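Local coordinates for protein ATPase BagA (Mycobacterium tuberculosis H37Rv, PDB 6BS3) that hydrolyses ATP as one of the two subunits of the BagAB complex, whose ATPase activity is needed for resistance to nitric oxide and elevated glycerol, at residues Gln309-Gly321 with Tyr328-Arg340. Residues are numbered along the deposited sequence; the frame is centred on the assembly and turned at random.
Sequences QVPRLELPTVSDG and YELSESLAQQGVR. With ADP (adenosine-5'-diphosphate), chain C.
Leu315 drops its CD2 methyl into the hollow between Leu330, Ser333 and Leu334, 3.8 Å from CD2 of Leu334 and 3.4 Å from OG of Ser333. Two residues earlier in strand 312-316, Leu313 fits between Gln337 and Val339; its CD1 meets Val339 CG2 at 3.9 Å and its CD2 lies against Gln337 CB. From the helical side the bump is Leu330, whose CD2 fits among Leu315 CB, the Pro316 ring and Val318 CG2. Gln337, extended beyond CG (chi2 173°), carries its amide up to the strand edge. There OE1 accepts Glu314 N on a lone pair, 2.9 Å and nearly straight at 174°, while NE2 bonds to Ser333 O (3.0 Å) and only weakly to Glu314 O, which fixes the amide's rotation. Gly338, with positive phi, completes a Schellman motif behind the last turn and turns Val339 back toward Leu313. Next to Leu330, ADP N6 donates to Pro316 O (2.9 Å) and Val318 N to ADP N1 (3.0 Å), so the backbone from Pro316 to Val318 reads the adenine edge. Segment 328-336 runs roughly antiparallel to the strand, the sheet's last within this chain, which pairs with strand 234-242; helix 34-46, following ATP-binding Gly31 and Gly33, packs against Leu315, Leu330 and Val339.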
loop_
_atom_site.group_PDB
_atom_site.type_symbol
_atom_site.label_atom_id
_atom_site.label_comp_id
_atom_site.label_asym_id
_atom_site.label_seq_id
_atom_site.Cartn_x
_atom_site.Cartn_y
_atom_site.Cartn_z
ATOM N N GLN A 309 2.793 -22.789 11.728
ATOM C CA GLN A 309 3.282 -23.101 13.071
ATOM C C GLN A 309 4.347 -22.047 13.353
ATOM O O GLN A 309 5.538 -22.345 13.489
ATOM C CB GLN A 309 3.824 -24.540 13.149
ATOM C CG GLN A 309 2.745 -25.608 12.955
ATOM C CD GLN A 309 3.319 -27.001 12.937
ATOM O OE1 GLN A 309 4.085 -27.382 12.040
ATOM N NE2 GLN A 309 2.947 -27.801 13.930
ATOM N N VAL A 310 3.886 -20.782 13.361
ATOM C CA VAL A 310 4.671 -19.571 13.491
ATOM C C VAL A 310 4.122 -18.757 14.667
ATOM O O VAL A 310 2.901 -18.578 14.747
ATOM C CB VAL A 310 4.606 -18.779 12.138
ATOM C CG1 VAL A 310 5.018 -17.324 12.295
ATOM C CG2 VAL A 310 5.451 -19.454 11.055
ATOM N N PRO A 311 4.992 -18.210 15.558
ATOM C CA PRO A 311 4.474 -17.361 16.650
ATOM C C PRO A 311 3.706 -16.138 16.147
ATOM O O PRO A 311 4.011 -15.558 15.099
ATOM C CB PRO A 311 5.720 -16.955 17.448
ATOM C CG PRO A 311 6.868 -17.382 16.653
ATOM C CD PRO A 311 6.463 -18.320 15.586
ATOM N N ARG A 312 2.702 -15.757 16.906
ATOM C CA ARG A 312 1.833 -14.653 16.579
ATOM C C ARG A 312 1.740 -13.640 17.695
ATOM O O ARG A 312 1.493 -13.995 18.852
ATOM C CB ARG A 312 0.442 -15.195 16.193
ATOM C CG ARG A 312 0.287 -15.365 14.685
ATOM C CD ARG A 312 -0.773 -16.372 14.320
ATOM N NE ARG A 312 -2.117 -15.828 14.498
ATOM C CZ ARG A 312 -3.227 -16.524 14.306
ATOM N NH1 ARG A 312 -3.164 -17.794 13.924
ATOM N NH2 ARG A 312 -4.411 -15.956 14.481
ATOM N N LEU A 313 1.918 -12.377 17.332
ATOM C CA LEU A 313 1.837 -11.204 18.198
ATOM C C LEU A 313 0.626 -10.380 17.733
ATOM O O LEU A 313 0.249 -10.454 16.563
ATOM C CB LEU A 313 3.148 -10.343 18.114
ATOM C CG LEU A 313 4.447 -10.996 18.666
ATOM C CD1 LEU A 313 5.688 -10.284 18.169
ATOM C CD2 LEU A 313 4.448 -11.032 20.194
ATOM N N GLU A 314 0.009 -9.623 18.664
ATOM C CA GLU A 314 -1.173 -8.794 18.421
ATOM C C GLU A 314 -0.972 -7.418 19.021
ATOM O O GLU A 314 -0.640 -7.298 20.197
ATOM C CB GLU A 314 -2.447 -9.392 19.058
ATOM C CG GLU A 314 -2.856 -10.788 18.603
ATOM C CD GLU A 314 -1.993 -11.912 19.136
ATOM O OE1 GLU A 314 -1.463 -11.781 20.264
ATOM O OE2 GLU A 314 -1.828 -12.918 18.411
ATOM N N LEU A 315 -1.249 -6.382 18.221
ATOM C CA LEU A 315 -1.191 -5.002 18.645
ATOM C C LEU A 315 -2.581 -4.375 18.536
ATOM O O LEU A 315 -3.362 -4.759 17.654
ATOM C CB LEU A 315 -0.154 -4.213 17.810
ATOM C CG LEU A 315 1.304 -4.659 17.980
ATOM C CD1 LEU A 315 2.186 -3.952 16.991
ATOM C CD2 LEU A 315 1.806 -4.399 19.398
ATOM N N PRO A 316 -2.923 -3.428 19.442
ATOM C CA PRO A 316 -4.236 -2.783 19.348
ATOM C C PRO A 316 -4.235 -1.654 18.300
ATOM O O PRO A 316 -3.216 -1.378 17.652
ATOM C CB PRO A 316 -4.428 -2.218 20.762
ATOM C CG PRO A 316 -3.025 -1.811 21.176
ATOM C CD PRO A 316 -2.121 -2.868 20.560
ATOM N N THR A 317 -5.403 -1.015 18.135
ATOM C CA THR A 317 -5.597 0.144 17.287
ATOM C C THR A 317 -5.410 1.355 18.203
ATOM O O THR A 317 -6.062 1.444 19.252
ATOM C CB THR A 317 -7.039 0.166 16.718
ATOM O OG1 THR A 317 -7.255 -0.961 15.878
ATOM C CG2 THR A 317 -7.363 1.461 15.966
ATOM N N VAL A 318 -4.549 2.289 17.789
ATOM C CA VAL A 318 -4.333 3.575 18.458
ATOM C C VAL A 318 -5.491 4.472 17.939
ATOM O O VAL A 318 -5.607 4.683 16.729
ATOM C CB VAL A 318 -2.915 4.136 18.153
ATOM C CG1 VAL A 318 -2.792 5.583 18.600
ATOM C CG2 VAL A 318 -1.829 3.277 18.799
ATOM N N SER A 319 -6.266 5.011 18.864
ATOM C CA SER A 319 -7.636 5.501 18.581
ATOM C C SER A 319 -7.561 6.661 17.596
ATOM O O SER A 319 -8.327 6.681 16.647
ATOM C CB SER A 319 -8.342 5.921 19.845
ATOM O OG SER A 319 -7.710 7.029 20.475
ATOM N N ASP A 320 -6.596 7.558 17.837
ATOM C CA ASP A 320 -6.280 8.743 16.992
ATOM C C ASP A 320 -5.028 8.441 16.155
ATOM O O ASP A 320 -4.694 7.250 16.003
ATOM C CB ASP A 320 -6.109 10.004 17.843
ATOM C CG ASP A 320 -7.380 10.423 18.563
ATOM O OD1 ASP A 320 -7.472 10.173 19.781
ATOM O OD2 ASP A 320 -8.266 10.997 17.899
ATOM N N GLY A 321 -4.369 9.487 15.638
ATOM C CA GLY A 321 -3.149 9.357 14.811
ATOM C C GLY A 321 -1.969 8.816 15.605
ATOM O O GLY A 321 -1.930 9.050 16.830
ATOM N N TYR A 328 5.387 4.397 21.960
ATOM C CA TYR A 328 5.697 3.875 23.288
ATOM C C TYR A 328 4.603 2.930 23.777
ATOM O O TYR A 328 4.949 1.902 24.339
ATOM C CB TYR A 328 6.035 4.993 24.286
ATOM C CG TYR A 328 7.413 5.573 24.036
ATOM C CD1 TYR A 328 8.545 5.017 24.630
ATOM C CD2 TYR A 328 7.596 6.624 23.144
ATOM C CE1 TYR A 328 9.816 5.539 24.395
ATOM C CE2 TYR A 328 8.866 7.135 22.875
ATOM C CZ TYR A 328 9.971 6.607 23.522
ATOM O OH TYR A 328 11.215 7.130 23.258
ATOM N N GLU A 329 3.309 3.199 23.463
ATOM C CA GLU A 329 2.188 2.294 23.816
ATOM C C GLU A 329 2.301 0.974 23.056
ATOM O O GLU A 329 2.045 -0.080 23.627
ATOM C CB GLU A 329 0.809 2.917 23.512
ATOM C CG GLU A 329 0.497 4.171 24.306
ATOM C CD GLU A 329 -0.711 4.972 23.844
ATOM O OE1 GLU A 329 -1.445 4.511 22.939
ATOM O OE2 GLU A 329 -0.926 6.070 24.405
ATOM N N LEU A 330 2.690 1.028 21.772
ATOM C CA LEU A 330 2.861 -0.189 20.969
ATOM C C LEU A 330 4.083 -0.992 21.428
ATOM O O LEU A 330 4.010 -2.217 21.464
ATOM C CB LEU A 330 2.907 0.108 19.463
ATOM C CG LEU A 330 1.644 0.717 18.837
ATOM C CD1 LEU A 330 1.920 1.122 17.401
ATOM C CD2 LEU A 330 0.447 -0.265 18.871
ATOM N N SER A 331 5.169 -0.300 21.843
ATOM C CA SER A 331 6.394 -0.916 22.383
ATOM C C SER A 331 6.049 -1.653 23.695
ATOM O O SER A 331 6.420 -2.816 23.873
ATOM C CB SER A 331 7.456 0.155 22.637
ATOM O OG SER A 331 8.610 -0.399 23.246
ATOM N N GLU A 332 5.284 -0.972 24.582
ATOM C CA GLU A 332 4.775 -1.519 25.832
ATOM C C GLU A 332 3.882 -2.761 25.547
ATOM O O GLU A 332 4.056 -3.777 26.207
ATOM C CB GLU A 332 4.024 -0.437 26.633
ATOM C CG GLU A 332 3.516 -0.920 27.981
ATOM C CD GLU A 332 4.572 -1.091 29.057
ATOM O OE1 GLU A 332 5.230 -2.157 29.083
ATOM O OE2 GLU A 332 4.736 -0.161 29.881
ATOM N N SER A 333 2.997 -2.699 24.525
ATOM C CA SER A 333 2.160 -3.844 24.132
ATOM C C SER A 333 3.032 -5.041 23.691
ATOM O O SER A 333 2.780 -6.155 24.126
ATOM C CB SER A 333 1.175 -3.449 23.039
ATOM O OG SER A 333 0.534 -4.606 22.523
ATOM N N LEU A 334 4.084 -4.797 22.885
ATOM C CA LEU A 334 5.060 -5.816 22.481
ATOM C C LEU A 334 5.794 -6.407 23.685
ATOM O O LEU A 334 5.917 -7.627 23.755
ATOM C CB LEU A 334 6.081 -5.257 21.489
ATOM C CG LEU A 334 5.556 -4.981 20.069
ATOM C CD1 LEU A 334 6.613 -4.284 19.247
ATOM C CD2 LEU A 334 5.050 -6.291 19.367
ATOM N N ALA A 335 6.263 -5.549 24.640
ATOM C CA ALA A 335 6.981 -5.985 25.850
ATOM C C ALA A 335 6.129 -6.949 26.716
ATOM O O ALA A 335 6.635 -7.975 27.164
ATOM C CB ALA A 335 7.430 -4.772 26.674
ATOM N N GLN A 336 4.834 -6.645 26.891
ATOM C CA GLN A 336 3.874 -7.449 27.669
ATOM C C GLN A 336 3.614 -8.850 27.085
ATOM O O GLN A 336 3.168 -9.764 27.796
ATOM C CB GLN A 336 2.554 -6.676 27.823
ATOM C CG GLN A 336 2.719 -5.397 28.658
ATOM C CD GLN A 336 1.467 -4.554 28.752
ATOM O OE1 GLN A 336 0.464 -4.777 28.066
ATOM N NE2 GLN A 336 1.507 -3.547 29.607
ATOM N N GLN A 337 3.904 -9.006 25.791
ATOM C CA GLN A 337 3.747 -10.242 25.036
ATOM C C GLN A 337 5.038 -11.065 25.036
ATOM O O GLN A 337 5.073 -12.141 24.449
ATOM C CB GLN A 337 3.259 -9.931 23.602
ATOM C CG GLN A 337 1.809 -9.473 23.551
ATOM C CD GLN A 337 1.422 -9.021 22.173
ATOM O OE1 GLN A 337 1.043 -9.819 21.336
ATOM N NE2 GLN A 337 1.514 -7.728 21.895
ATOM N N GLY A 338 6.065 -10.571 25.726
ATOM C CA GLY A 338 7.357 -11.237 25.855
ATOM C C GLY A 338 8.440 -10.808 24.887
ATOM O O GLY A 338 9.502 -11.429 24.850
ATOM N N VAL A 339 8.212 -9.737 24.103
ATOM C CA VAL A 339 9.240 -9.271 23.177
ATOM C C VAL A 339 10.376 -8.646 24.003
ATOM O O VAL A 339 10.120 -7.759 24.825
ATOM C CB VAL A 339 8.701 -8.339 22.065
ATOM C CG1 VAL A 339 9.824 -7.885 21.144
ATOM C CG2 VAL A 339 7.584 -9.016 21.271
ATOM N N ARG A 340 11.606 -9.185 23.844
ATOM C CA ARG A 340 12.815 -8.748 24.567
ATOM C C ARG A 340 14.069 -9.181 23.796
ATOM O O ARG A 340 13.929 -9.977 22.860
ATOM C CB ARG A 340 12.833 -9.320 26.013
ATOM C CG ARG A 340 12.651 -10.855 26.100
ATOM C CD ARG A 340 12.717 -11.412 27.516
ATOM N NE ARG A 340 13.716 -10.713 28.331
ATOM C CZ ARG A 340 15.005 -11.027 28.376
ATOM N NH1 ARG A 340 15.835 -10.333 29.142
ATOM N NH2 ARG A 340 15.469 -12.056 27.678
HETATM P PB ADP C . 3.569 0.518 6.238
HETATM O O1B ADP C . 5.002 1.017 6.524
HETATM O O2B ADP C . 3.066 1.143 4.915
HETATM O O3B ADP C . 3.426 -0.980 6.241
HETATM P PA ADP C . 2.659 2.393 8.354
HETATM O O1A ADP C . 3.083 3.656 7.585
HETATM O O2A ADP C . 3.541 2.135 9.515
HETATM O O3A ADP C . 2.638 1.146 7.364
HETATM O "O5'" ADP C . 1.110 2.402 8.696
HETATM C "C5'" ADP C . 0.025 2.718 7.794
HETATM C "C4'" ADP C . -0.886 3.701 8.493
HETATM O "O4'" ADP C . -1.500 3.057 9.629
HETATM C "C3'" ADP C . -0.224 4.968 9.040
HETATM O "O3'" ADP C . -1.099 6.074 8.877
HETATM C "C2'" ADP C . 0.011 4.626 10.517
HETATM O "O2'" ADP C . 0.114 5.764 11.367
HETATM C "C1'" ADP C . -1.216 3.769 10.820
HETATM N N9 ADP C . -1.051 2.803 11.906
HETATM C C8 ADP C . -0.099 1.820 12.009
HETATM N N7 ADP C . -0.240 1.047 13.059
HETATM C C5 ADP C . -1.361 1.560 13.697
HETATM C C6 ADP C . -2.060 1.166 14.861
HETATM N N6 ADP C . -1.690 0.153 15.646
HETATM N N1 ADP C . -3.173 1.863 15.194
HETATM C C2 ADP C . -3.547 2.890 14.422
HETATM N N3 ADP C . -2.958 3.365 13.319
HETATM C C4 ADP C . -1.869 2.644 12.998
#